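Local coordinates for LYND (Lyngbya aestuarii, PDB 4V1T), which probably catalyses the ATP-dependent cyclodehydration of cysteine residues in cyanobactin precursor peptides to thiazolines, as a YcaO-family heterocyclase, at residues B[555-560]-B[597-602]; B[620-625]-B[673-678]; B[477-482]-B[739-744]. One frame throughout, in Å; residues are numbered along the deposited sequence.

Interaction 1 of 3, residues B[555-560]-B[597-602]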
loop_
_atom_site.group_PDB
_atom_site.type_symbol
_atom_site.label_atom_id
_atom_site.label_comp_id
_atom_site.label_asym_id
_atom_site.label_seq_id
_atom_site.Cartn_x
_atom_site.Cartn_y
_atom_site.Cartn_z
ATOM N N VAL B 555 19.496 27.298 -17.231
ATOM C CA VAL B 555 19.290 28.101 -16.036
ATOM C C VAL B 555 20.516 28.969 -15.791
ATOM O O VAL B 555 20.394 30.166 -15.509
ATOM C CB VAL B 555 18.993 27.225 -14.795
ATOM C CG1 VAL B 555 19.012 28.063 -13.516
ATOM C CG2 VAL B 555 17.640 26.544 -14.930
ATOM N N ALA B 556 21.693 28.368 -15.911
ATOM C CA ALA B 556 22.947 29.092 -15.658
ATOM C C ALA B 556 23.053 30.330 -16.541
ATOM O O ALA B 556 23.372 31.411 -16.064
ATOM C CB ALA B 556 24.142 28.181 -15.884
ATOM N N LEU B 557 22.779 30.160 -17.828
ATOM C CA LEU B 557 22.847 31.258 -18.781
ATOM C C LEU B 557 21.919 32.380 -18.362
ATOM O O LEU B 557 22.319 33.546 -18.297
ATOM C CB LEU B 557 22.465 30.768 -20.185
ATOM C CG LEU B 557 23.407 29.753 -20.849
ATOM C CD1 LEU B 557 22.931 29.427 -22.254
ATOM C CD2 LEU B 557 24.849 30.242 -20.885
ATOM N N TRP B 558 20.674 32.020 -18.076
ATOM C CA TRP B 558 19.656 32.991 -17.701
ATOM C C TRP B 558 19.979 33.679 -16.385
ATOM O O TRP B 558 19.958 34.912 -16.295
ATOM C CB TRP B 558 18.293 32.304 -17.612
ATOM C CG TRP B 558 17.281 33.030 -16.771
ATOM C CD1 TRP B 558 16.736 34.258 -17.009
ATOM C CD2 TRP B 558 16.677 32.548 -15.563
ATOM N NE1 TRP B 558 15.839 34.579 -16.011
ATOM C CE2 TRP B 558 15.780 33.541 -15.119
ATOM C CE3 TRP B 558 16.805 31.370 -14.818
ATOM C CZ2 TRP B 558 15.024 33.394 -13.958
ATOM C CZ3 TRP B 558 16.054 31.225 -13.669
ATOM C CH2 TRP B 558 15.174 32.232 -13.247
ATOM N N TRP B 559 20.290 32.880 -15.373
ATOM C CA TRP B 559 20.457 33.384 -14.017
ATOM C C TRP B 559 21.661 34.308 -13.843
ATOM O O TRP B 559 21.557 35.378 -13.245
ATOM C CB TRP B 559 20.582 32.213 -13.043
ATOM C CG TRP B 559 20.725 32.641 -11.626
ATOM C CD1 TRP B 559 21.892 32.847 -10.946
ATOM C CD2 TRP B 559 19.672 32.928 -10.708
ATOM N NE1 TRP B 559 21.628 33.238 -9.660
ATOM C CE2 TRP B 559 20.271 33.295 -9.488
ATOM C CE3 TRP B 559 18.275 32.900 -10.794
ATOM C CZ2 TRP B 559 19.525 33.642 -8.371
ATOM C CZ3 TRP B 559 17.536 33.246 -9.684
ATOM C CH2 TRP B 559 18.161 33.614 -8.486
ATOM N N TYR B 560 22.812 33.889 -14.350
ATOM C CA TYR B 560 24.054 34.594 -14.066
ATOM C C TYR B 560 24.301 35.757 -15.018
ATOM O O TYR B 560 24.997 36.709 -14.662
ATOM C CB TYR B 560 25.228 33.612 -14.075
ATOM C CG TYR B 560 25.153 32.668 -12.907
ATOM C CD1 TYR B 560 25.483 33.090 -11.613
ATOM C CD2 TYR B 560 24.691 31.364 -13.073
ATOM C CE1 TYR B 560 25.377 32.228 -10.537
ATOM C CE2 TYR B 560 24.589 30.502 -12.007
ATOM C CZ TYR B 560 24.928 30.934 -10.743
ATOM O OH TYR B 560 24.810 30.057 -9.692
ATOM N N LEU B 597 13.751 29.187 -21.338
ATOM C CA LEU B 597 15.203 29.127 -21.170
ATOM C C LEU B 597 15.883 28.401 -22.339
ATOM O O LEU B 597 17.091 28.129 -22.308
ATOM C CB LEU B 597 15.537 28.420 -19.853
ATOM C CG LEU B 597 15.787 29.272 -18.612
ATOM C CD1 LEU B 597 14.863 30.480 -18.531
ATOM C CD2 LEU B 597 15.645 28.409 -17.366
ATOM N N THR B 598 15.100 28.088 -23.370
ATOM C CA THR B 598 15.608 27.360 -24.523
ATOM C C THR B 598 16.784 28.101 -25.162
ATOM O O THR B 598 16.629 29.224 -25.631
ATOM C CB THR B 598 14.502 27.157 -25.569
ATOM O OG1 THR B 598 13.318 26.676 -24.915
ATOM C CG2 THR B 598 14.946 26.150 -26.636
ATOM N N ALA B 599 17.954 27.465 -25.169
ATOM C CA ALA B 599 19.177 28.095 -25.649
ATOM C C ALA B 599 19.654 27.457 -26.959
ATOM O O ALA B 599 18.840 26.988 -27.744
ATOM C CB ALA B 599 20.261 28.034 -24.565
ATOM N N ASP B 600 20.968 27.441 -27.191
ATOM C CA ASP B 600 21.524 27.109 -28.509
ATOM C C ASP B 600 21.278 25.667 -28.980
ATOM O O ASP B 600 21.411 25.377 -30.168
ATOM C CB ASP B 600 23.028 27.401 -28.533
ATOM C CG ASP B 600 23.795 26.617 -27.482
ATOM O OD1 ASP B 600 23.254 26.417 -26.371
ATOM O OD2 ASP B 600 24.934 26.203 -27.767
ATOM N N LEU B 601 20.902 24.775 -28.072
ATOM C CA LEU B 601 20.631 23.387 -28.453
ATOM C C LEU B 601 19.209 23.224 -28.978
ATOM O O LEU B 601 18.895 22.241 -29.653
ATOM C CB LEU B 601 20.873 22.441 -27.276
ATOM C CG LEU B 601 22.265 22.464 -26.636
ATOM C CD1 LEU B 601 22.426 21.304 -25.664
ATOM C CD2 LEU B 601 23.368 22.431 -27.684
ATOM N N GLY B 602 18.350 24.189 -28.661
ATOM C CA GLY B 602 16.989 24.206 -29.173
ATOM C C GLY B 602 16.057 23.225 -28.482
ATOM O O GLY B 602 14.909 23.057 -28.896
#

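Interaction 2 of 3, residues B[620-625]-B[673-678]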
loop_
_atom_site.group_PDB
_atom_site.type_symbol
_atom_site.label_atom_id
_atom_site.label_comp_id
_atom_site.label_asym_id
_atom_site.label_seq_id
_atom_site.Cartn_x
_atom_site.Cartn_y
_atom_site.Cartn_z
ATOM N N LEU B 620 9.976 33.632 -2.838
ATOM C CA LEU B 620 10.275 33.391 -4.233
ATOM C C LEU B 620 10.730 31.954 -4.393
ATOM O O LEU B 620 11.709 31.500 -3.800
ATOM C CB LEU B 620 11.352 34.351 -4.759
ATOM C CG LEU B 620 10.927 35.818 -4.819
ATOM C CD1 LEU B 620 12.105 36.691 -5.222
ATOM C CD2 LEU B 620 9.758 36.002 -5.779
ATOM N N ILE B 621 9.985 31.229 -5.197
ATOM C CA ILE B 621 10.303 29.858 -5.455
ATOM C C ILE B 621 10.293 29.651 -6.953
ATOM O O ILE B 621 9.584 30.322 -7.693
ATOM C CB ILE B 621 9.327 28.938 -4.695
ATOM C CG1 ILE B 621 9.608 29.098 -3.192
ATOM C CG2 ILE B 621 9.508 27.483 -5.115
ATOM C CD1 ILE B 621 8.633 28.449 -2.295
ATOM N N LEU B 622 11.109 28.725 -7.400
ATOM C CA LEU B 622 11.173 28.421 -8.802
ATOM C C LEU B 622 11.579 26.968 -9.029
ATOM O O LEU B 622 12.081 26.293 -8.124
ATOM C CB LEU B 622 12.122 29.395 -9.496
ATOM C CG LEU B 622 13.414 29.677 -8.748
ATOM C CD1 LEU B 622 14.368 28.539 -8.988
ATOM C CD2 LEU B 622 14.025 30.993 -9.190
ATOM N N GLY B 623 11.334 26.487 -10.238
ATOM C CA GLY B 623 11.577 25.098 -10.580
ATOM C C GLY B 623 11.869 24.998 -12.056
ATOM O O GLY B 623 11.410 25.828 -12.841
ATOM N N PHE B 624 12.641 23.986 -12.435
ATOM C CA PHE B 624 13.135 23.877 -13.802
ATOM C C PHE B 624 12.816 22.537 -14.425
ATOM O O PHE B 624 12.540 21.554 -13.726
ATOM C CB PHE B 624 14.642 24.064 -13.825
ATOM C CG PHE B 624 15.127 25.150 -12.936
ATOM C CD1 PHE B 624 14.832 26.466 -13.214
ATOM C CD2 PHE B 624 15.903 24.852 -11.828
ATOM C CE1 PHE B 624 15.300 27.470 -12.399
ATOM C CE2 PHE B 624 16.376 25.846 -11.012
ATOM C CZ PHE B 624 16.079 27.159 -11.299
ATOM N N GLY B 625 12.871 22.506 -15.748
ATOM C CA GLY B 625 12.627 21.292 -16.501
ATOM C C GLY B 625 13.023 21.487 -17.950
ATOM O O GLY B 625 12.862 22.569 -18.506
ATOM N N PRO B 673 14.512 41.498 -11.196
ATOM C CA PRO B 673 13.556 41.717 -12.294
ATOM C C PRO B 673 13.660 40.691 -13.419
ATOM O O PRO B 673 12.726 40.553 -14.215
ATOM C CB PRO B 673 13.921 43.117 -12.805
ATOM C CG PRO B 673 15.331 43.312 -12.404
ATOM C CD PRO B 673 15.521 42.568 -11.120
ATOM N N TYR B 674 14.782 39.979 -13.476
ATOM C CA TYR B 674 14.969 38.913 -14.447
ATOM C C TYR B 674 14.137 37.658 -14.115
ATOM O O TYR B 674 14.217 36.651 -14.825
ATOM C CB TYR B 674 16.453 38.543 -14.552
ATOM C CG TYR B 674 17.110 38.201 -13.226
ATOM C CD1 TYR B 674 17.683 39.191 -12.437
ATOM C CD2 TYR B 674 17.167 36.890 -12.771
ATOM C CE1 TYR B 674 18.277 38.885 -11.229
ATOM C CE2 TYR B 674 17.762 36.574 -11.567
ATOM C CZ TYR B 674 18.312 37.573 -10.803
ATOM O OH TYR B 674 18.901 37.258 -9.609
ATOM N N LEU B 675 13.346 37.721 -13.044
ATOM C CA LEU B 675 12.445 36.633 -12.676
ATOM C C LEU B 675 11.093 36.752 -13.362
ATOM O O LEU B 675 10.436 35.745 -13.624
ATOM C CB LEU B 675 12.235 36.594 -11.163
ATOM C CG LEU B 675 13.398 36.105 -10.295
ATOM C CD1 LEU B 675 12.959 36.095 -8.843
ATOM C CD2 LEU B 675 13.881 34.724 -10.702
ATOM N N LEU B 676 10.665 37.978 -13.643
ATOM C CA LEU B 676 9.377 38.182 -14.283
ATOM C C LEU B 676 9.598 38.383 -15.774
ATOM O O LEU B 676 10.666 38.822 -16.194
ATOM C CB LEU B 676 8.623 39.350 -13.644
ATOM C CG LEU B 676 9.261 40.731 -13.673
ATOM C CD1 LEU B 676 8.908 41.458 -14.967
ATOM C CD2 LEU B 676 8.797 41.525 -12.462
ATOM N N PRO B 677 8.598 38.034 -16.591
ATOM C CA PRO B 677 8.810 38.118 -18.033
ATOM C C PRO B 677 8.872 39.551 -18.536
ATOM O O PRO B 677 8.210 40.428 -17.978
ATOM C CB PRO B 677 7.594 37.395 -18.598
ATOM C CG PRO B 677 6.526 37.596 -17.566
ATOM C CD PRO B 677 7.236 37.590 -16.248
ATOM N N ASP B 678 9.662 39.794 -19.575
ATOM C CA ASP B 678 9.680 41.121 -20.176
ATOM C C ASP B 678 8.566 41.187 -21.206
ATOM O O ASP B 678 8.508 40.381 -22.139
ATOM C CB ASP B 678 11.042 41.462 -20.791
ATOM C CG ASP B 678 11.415 40.556 -21.933
ATOM O OD1 ASP B 678 11.136 39.337 -21.840
ATOM O OD2 ASP B 678 11.993 41.073 -22.917
#

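Interaction 3 of 3, residues B[477-482]-B[739-744]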
loop_
_atom_site.group_PDB
_atom_site.type_symbol
_atom_site.label_atom_id
_atom_site.label_comp_id
_atom_site.label_asym_id
_atom_site.label_seq_id
_atom_site.Cartn_x
_atom_site.Cartn_y
_atom_site.Cartn_z
ATOM N N ALA B 477 26.515 26.296 0.280
ATOM C CA ALA B 477 27.489 25.219 0.401
ATOM C C ALA B 477 27.936 24.633 -0.937
ATOM O O ALA B 477 29.099 24.265 -1.099
ATOM C CB ALA B 477 26.930 24.114 1.287
ATOM N N HIS B 478 27.027 24.541 -1.898
ATOM C CA HIS B 478 27.350 23.869 -3.160
ATOM C C HIS B 478 28.193 24.725 -4.107
ATOM O O HIS B 478 28.539 24.266 -5.189
ATOM C CB HIS B 478 26.066 23.385 -3.867
ATOM C CG HIS B 478 25.088 24.473 -4.191
ATOM N ND1 HIS B 478 25.373 25.504 -5.063
ATOM C CD2 HIS B 478 23.818 24.680 -3.766
ATOM C CE1 HIS B 478 24.324 26.301 -5.157
ATOM N NE2 HIS B 478 23.365 25.821 -4.383
ATOM N N ASP B 479 28.516 25.955 -3.700
ATOM C CA ASP B 479 29.456 26.800 -4.449
ATOM C C ASP B 479 30.886 26.643 -3.918
ATOM O O ASP B 479 31.657 27.597 -3.893
ATOM C CB ASP B 479 29.033 28.272 -4.395
ATOM C CG ASP B 479 27.831 28.574 -5.267
ATOM O OD1 ASP B 479 27.374 27.688 -6.008
ATOM O OD2 ASP B 479 27.365 29.730 -5.230
ATOM N N TRP B 480 31.234 25.434 -3.496
ATOM C CA TRP B 480 32.554 25.162 -2.969
ATOM C C TRP B 480 33.545 25.062 -4.114
ATOM O O TRP B 480 33.326 24.316 -5.068
ATOM C CB TRP B 480 32.555 23.865 -2.168
ATOM C CG TRP B 480 33.862 23.592 -1.481
ATOM C CD1 TRP B 480 34.362 24.240 -0.390
ATOM C CD2 TRP B 480 34.823 22.590 -1.831
ATOM N NE1 TRP B 480 35.585 23.709 -0.041
ATOM C CE2 TRP B 480 35.888 22.691 -0.908
ATOM C CE3 TRP B 480 34.887 21.612 -2.835
ATOM C CZ2 TRP B 480 37.005 21.854 -0.958
ATOM C CZ3 TRP B 480 35.999 20.779 -2.882
ATOM C CH2 TRP B 480 37.046 20.909 -1.950
ATOM N N ILE B 481 34.630 25.831 -4.020
ATOM C CA ILE B 481 35.669 25.815 -5.041
ATOM C C ILE B 481 36.765 24.864 -4.602
ATOM O O ILE B 481 37.426 25.127 -3.606
ATOM C CB ILE B 481 36.269 27.212 -5.271
ATOM C CG1 ILE B 481 35.148 28.243 -5.476
ATOM C CG2 ILE B 481 37.222 27.197 -6.474
ATOM C CD1 ILE B 481 35.627 29.686 -5.386
ATOM N N PRO B 482 36.978 23.764 -5.344
ATOM C CA PRO B 482 38.004 22.832 -4.891
ATOM C C PRO B 482 39.404 23.347 -5.143
ATOM O O PRO B 482 39.571 24.344 -5.841
ATOM C CB PRO B 482 37.736 21.568 -5.718
ATOM C CG PRO B 482 36.860 21.977 -6.848
ATOM C CD PRO B 482 36.477 23.420 -6.682
ATOM N N HIS B 739 26.729 24.135 -14.982
ATOM C CA HIS B 739 25.916 23.896 -13.805
ATOM C C HIS B 739 25.314 25.237 -13.420
ATOM O O HIS B 739 25.897 26.269 -13.735
ATOM C CB HIS B 739 26.777 23.319 -12.674
ATOM C CG HIS B 739 26.007 22.544 -11.647
ATOM N ND1 HIS B 739 26.546 21.468 -10.979
ATOM C CD2 HIS B 739 24.748 22.684 -11.174
ATOM C CE1 HIS B 739 25.656 20.980 -10.135
ATOM N NE2 HIS B 739 24.554 21.697 -10.237
ATOM N N PHE B 740 24.153 25.243 -12.771
ATOM C CA PHE B 740 23.562 26.500 -12.311
ATOM C C PHE B 740 24.139 26.965 -10.975
ATOM O O PHE B 740 23.566 27.824 -10.303
ATOM C CB PHE B 740 22.028 26.401 -12.232
ATOM C CG PHE B 740 21.501 25.356 -11.269
ATOM C CD1 PHE B 740 21.734 25.448 -9.906
ATOM C CD2 PHE B 740 20.684 24.340 -11.725
ATOM C CE1 PHE B 740 21.214 24.510 -9.031
ATOM C CE2 PHE B 740 20.157 23.400 -10.849
ATOM C CZ PHE B 740 20.426 23.482 -9.505
ATOM N N TRP B 741 25.285 26.405 -10.607
ATOM C CA TRP B 741 26.046 26.869 -9.453
ATOM C C TRP B 741 27.018 27.958 -9.904
ATOM O O TRP B 741 27.236 28.139 -11.103
ATOM C CB TRP B 741 26.793 25.697 -8.804
ATOM C CG TRP B 741 25.884 24.653 -8.202
ATOM C CD1 TRP B 741 24.540 24.761 -7.979
ATOM C CD2 TRP B 741 26.264 23.357 -7.730
ATOM N NE1 TRP B 741 24.057 23.606 -7.400
ATOM C CE2 TRP B 741 25.097 22.729 -7.240
ATOM C CE3 TRP B 741 27.477 22.662 -7.675
ATOM C CZ2 TRP B 741 25.110 21.441 -6.709
ATOM C CZ3 TRP B 741 27.487 21.380 -7.147
ATOM C CH2 TRP B 741 26.314 20.787 -6.669
ATOM N N SER B 742 27.587 28.688 -8.947
ATOM C CA SER B 742 28.442 29.834 -9.253
ATOM C C SER B 742 29.831 29.424 -9.756
ATOM O O SER B 742 30.828 29.545 -9.040
ATOM C CB SER B 742 28.583 30.727 -8.018
ATOM O OG SER B 742 27.322 31.256 -7.616
ATOM N N ARG B 743 29.884 28.952 -10.999
ATOM C CA ARG B 743 31.145 28.545 -11.632
ATOM C C ARG B 743 31.368 29.388 -12.883
ATOM O O ARG B 743 30.688 29.206 -13.886
ATOM C CB ARG B 743 31.125 27.050 -11.962
ATOM C CG ARG B 743 30.831 26.185 -10.736
ATOM C CD ARG B 743 30.841 24.715 -11.061
ATOM N NE ARG B 743 30.763 23.866 -9.876
ATOM C CZ ARG B 743 30.753 22.538 -9.921
ATOM N NH1 ARG B 743 30.794 21.903 -11.087
ATOM N NH2 ARG B 743 30.690 21.836 -8.800
ATOM N N PHE B 744 32.324 30.311 -12.810
ATOM C CA PHE B 744 32.438 31.382 -13.794
ATOM C C PHE B 744 33.664 31.280 -14.690
ATOM O O PHE B 744 34.189 32.300 -15.148
ATOM C CB PHE B 744 32.446 32.738 -13.077
ATOM C CG PHE B 744 31.237 32.977 -12.222
ATOM C CD1 PHE B 744 29.989 32.515 -12.619
ATOM C CD2 PHE B 744 31.339 33.679 -11.032
ATOM C CE1 PHE B 744 28.871 32.726 -11.839
ATOM C CE2 PHE B 744 30.220 33.903 -10.247
ATOM C CZ PHE B 744 28.985 33.431 -10.648
HETATM O O HOH W 1 30.760 24.513 -6.838
#

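Interaction 1 of 3, residues B[555-560]-B[597-602]
Leu597 lays its CD1 methyl over one face of the Trp558 indole. The methyl sits 4.3 Å from the centroid of the five-membered ring, 27° off the ring normal. This is a CH-pi contact, shifted from the ring centre toward the rim. The nearest ring atom is Trp558 CG, 3.9 Å from Leu597 CD1. Trp558 CB also borders this methyl, so Leu597 covers the root of the indole. The chi1 of Trp558 (159°) carries CG to the far side from the backbone N and sends the indole along the flank of its helix, face turned to Leu597. The second branch of Leu597, CD2, meets Val555 CG2 at 3.7 Å, one helical turn before Trp558, and also borders the Trp558 ring at CE3. Leu597 is thus forked over the two residues. Two residues further on, the small Ala599 meets Leu557 of the same helical turn: its CB lies 3.8 Å from Leu557 CD1. Ala599 also starts a type I beta turn that ends at Gly602, where the positive phi suits a glycine. The contact across the two segments is wholly apolar. The one polar atom of the Trp558 ring, NE1, is satisfied by a hydrogen bond to Tyr674 O. Strand 621-626 adds Phe624 beside Val555 and Trp558, while Asp600 at the turn forms a salt bridge with Arg748. Strands 590-596 and 605-612 are antiparallel neighbours, and 597-602 belongs to the connection between them. Helix 538-561 therefore packs against the hairpin end of a three-stranded antiparallel sheet: a helix set on the end of a beta hairpin, within the YcaO family region.

Interaction 2 of 3, residues B[620-625]-B[673-678]
Leu675 spreads its two methyls over Leu620, just before strand 621-626, and Leu622 within it. All the direct contacts are apolar. Leu675 CD1 meets Leu620 CD1 at 3.8 Å, the two side chains slanting past each other. Leu675 CD2 lies 4.0 Å from Leu622 CD2, and here the side chains cross at nearly a right angle. Leu620 and Leu622 are two positions apart, so both point to the same side of the chain and receive one branch each. Leu622 holds CG between its own backbone N and carbonyl carbon (chi1 43°), a tight conformation for a leucine. In Leu675, chi2 (-178°) sets CD1 anti to CA and turns CD2 aside, so the two methyls reach different leucines. The loop and strand backbones stay well apart, 9.2 Å between Leu622 CA and Leu675 CA, so only side chains bridge them.

Hydrogen bonds to other parts of the chain hold the two backbones: Leu675 O accepts from Trp593 NE1, and Leu620 O from Trp663 NE1.

Further apolar groups close in: Leu675 also packs on Trp558 of helix 538-561, and Leu622 on Phe775. Buried methyl groups that cross one another have no directional bond to fix them. Between these two segments the fit probably rests on shape and the exclusion of water, while the Leu675 bond to Trp593 adds a directional tie to the sheet.

Interaction 3 of 3, residues B[477-482]-B[739-744]
An inverse gamma turn centred on Ser742 meets the carboxylate of Asp479, beside an offset stack of His478 on Trp741. The turn lies in the loop between strand 728-733 and helix 748-755. The His478 ring and the five-membered ring of Trp741 have centroids 3.6 Å apart and planes tilted by 16°. His478 CB continues the overlap, resting over the six-membered ring in a CH-pi contact. The opposite face of the indole carries His739 NE2, so two histidines sandwich Trp741. Asp479 uses both oxygens. Ser742 N donates to Asp479 OD1 over 3.1 Å in a nearly straight bond (170°), arriving from well above the carboxylate plane. Ser742 OG donates to Asp479 OD2 at 2.8 Å, also from above that plane. OG stands beside the backbone N of Ser742 (chi1 -62°), so both donors face the same carboxylate. His478 ND1 adds a weak bond to Asp479 OD1, while His478 NE2 is buried without a partner in the model. Replacing Trp741 by an alanine would probably leave the His478 ring without its stacking partner and freer to turn, with a gap between the two histidines. Close by, one water donates to His478 O and Trp480 O and accepts from Arg743 NE, 3.1 Å from the water oxygen.

In the fold
Along the chain, interaction 3 closes a long loop, 477-482 to 739-744, that encloses interaction 1 and then interaction 2 in series. Centres lie about 13 Å apart for interactions 1 and 2, about 17 Å for 1 and 3, and about 20 Å for 2 and 3. Helix 538-561 links them. It packs on Phe624 and Leu675 of interaction 2, and its Tyr560 and Val555 reach Phe740 of interaction 3. The three-stranded sheet of 590-596, 605-612 and 621-626 borders interactions 1 and 2. All three contacts lie near the magnesium and ADP site, each with a side chain some 9 to 12 Å from its ligands.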